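Local atomic coordinates of putative type VI secretion protein (Escherichia coli, PDB entry 3U66), a protein that is probably an inner-membrane-attached component of the type VI secretion apparatus, related to the DotU proteins of type IVb systems. Residues A[118-122]-A[123-127]. Sequence-based numbering, arbitrary orientation.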
loop_
_atom_site.group_PDB
_atom_site.type_symbol
_atom_site.label_atom_id
_atom_site.label_comp_id
_atom_site.label_asym_id
_atom_site.label_seq_id
_atom_site.Cartn_x
_atom_site.Cartn_y
_atom_site.Cartn_z
ATOM N N PRO A 118 -12.774 -11.864 13.013
ATOM C CA PRO A 118 -14.151 -11.358 13.203
ATOM C C PRO A 118 -14.274 -9.830 13.341
ATOM O O PRO A 118 -15.150 -9.228 12.709
ATOM C CB PRO A 118 -14.629 -12.086 14.461
ATOM C CG PRO A 118 -13.408 -12.511 15.155
ATOM C CD PRO A 118 -12.375 -12.764 14.115
ATOM N N ALA A 119 -13.379 -9.202 14.136
ATOM C CA ALA A 119 -13.374 -7.748 14.359
ATOM C C ALA A 119 -11.974 -7.129 14.151
ATOM O O ALA A 119 -11.353 -6.699 15.127
ATOM C CB ALA A 119 -13.921 -7.415 15.748
ATOM N N PRO A 120 -11.455 -7.060 12.894
ATOM C CA PRO A 120 -10.131 -6.446 12.690
ATOM C C PRO A 120 -10.148 -4.948 13.004
ATOM O O PRO A 120 -11.202 -4.310 12.857
ATOM C CB PRO A 120 -9.838 -6.714 11.207
ATOM C CG PRO A 120 -11.150 -6.895 10.575
ATOM C CD PRO A 120 -12.046 -7.503 11.610
ATOM N N ASP A 121 -8.993 -4.382 13.430
ATOM C CA ASP A 121 -8.882 -2.955 13.748
ATOM C C ASP A 121 -9.299 -2.124 12.524
ATOM O O ASP A 121 -8.728 -2.259 11.430
ATOM C CB ASP A 121 -7.457 -2.604 14.221
ATOM C CG ASP A 121 -7.278 -1.252 14.908
ATOM O OD1 ASP A 121 -8.177 -0.384 14.777
ATOM O OD2 ASP A 121 -6.222 -1.049 15.548
ATOM N N VAL A 122 -10.350 -1.310 12.710
ATOM C CA VAL A 122 -10.923 -0.439 11.683
ATOM C C VAL A 122 -9.845 0.470 11.039
ATOM O O VAL A 122 -9.831 0.626 9.814
ATOM C CB VAL A 122 -12.194 0.304 12.196
ATOM C CG1 VAL A 122 -11.893 1.204 13.396
ATOM C CG2 VAL A 122 -12.891 1.081 11.083
ATOM N N ALA A 123 -8.897 0.974 11.860
ATOM C CA ALA A 123 -7.770 1.805 11.421
ATOM C C ALA A 123 -6.862 1.062 10.424
ATOM O O ALA A 123 -6.494 1.644 9.400
ATOM C CB ALA A 123 -6.979 2.292 12.625
ATOM N N VAL A 124 -6.565 -0.233 10.694
ATOM C CA VAL A 124 -5.756 -1.108 9.834
ATOM C C VAL A 124 -6.470 -1.297 8.487
ATOM O O VAL A 124 -5.839 -1.097 7.452
ATOM C CB VAL A 124 -5.413 -2.455 10.540
ATOM C CG1 VAL A 124 -4.757 -3.458 9.589
ATOM C CG2 VAL A 124 -4.533 -2.222 11.765
ATOM N N LEU A 125 -7.785 -1.631 8.509
ATOM C CA LEU A 125 -8.628 -1.820 7.316
ATOM C C LEU A 125 -8.701 -0.562 6.473
ATOM O O LEU A 125 -8.804 -0.664 5.248
ATOM C CB LEU A 125 -10.071 -2.244 7.677
ATOM C CG LEU A 125 -10.337 -3.635 8.263
ATOM C CD1 LEU A 125 -11.815 -3.883 8.344
ATOM C CD2 LEU A 125 -9.693 -4.735 7.447
ATOM N N THR A 126 -8.687 0.624 7.130
ATOM C CA THR A 126 -8.729 1.926 6.465
ATOM C C THR A 126 -7.448 2.110 5.658
ATOM O O THR A 126 -7.517 2.409 4.464
ATOM C CB THR A 126 -8.989 3.048 7.486
ATOM O OG1 THR A 126 -10.241 2.804 8.137
ATOM C CG2 THR A 126 -8.982 4.444 6.855
ATOM N N CYS A 127 -6.291 1.877 6.301
ATOM C CA CYS A 127 -4.973 2.001 5.687
ATOM C C CYS A 127 -4.778 1.058 4.509
ATOM O O CYS A 127 -4.205 1.469 3.502
ATOM C CB CYS A 127 -3.883 1.840 6.735
ATOM S SG CYS A 127 -3.788 3.224 7.894
#
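Asp121 caps the start of helix 122-133 through its carboxylate: OD1 accepts from Ala123 N at 3.3 Å with an N-H...O angle of 150°. The amide lies above the carboxylate plane, 51° out of it, and at this length the bond is a modest one. CG of Asp121 stands opposite its own N (chi1 -165°), a rotation that carries OD1 back over the first turn and also within 3.6 Å of Ala123 CB. With an alanine at this position, Ala123 N would probably lose its side-chain acceptor and the cap of the first turn would be weakened, though the backbone bond from Leu125 N could remain.

Helical bonding follows, with one side-chain hydroxyl joining in. Leu125 N donates to Asp121 O at 3.1 Å, the first-turn helical bond. One residue on, Val122 O is gripped twice by Thr126, by its N at 2.9 Å and by OG1 at 2.8 Å; the hydroxyl sits above the carbonyl plane, and OG1 lies beside its own backbone N, anti to the carbonyl carbon, which turns it back to Val122 O.

Apolar contacts flank the cap. Pro120 CG meets Leu125 CD1 at 3.8 Å, the ring and the leucine branch crossing at a slant, while CG2 of Val124 lies 3.8 Å from Asp121 CB. Ser59 of helix 57-76 touches both Asp121 and Val124. Together, the N-cap aspartate and the hydrophobic pair Pro120-Leu125 bracketing it are characteristic of a helix N-terminus with a hydrophobic staple, here opening helix 122-133 of the DotU-family helical bundle.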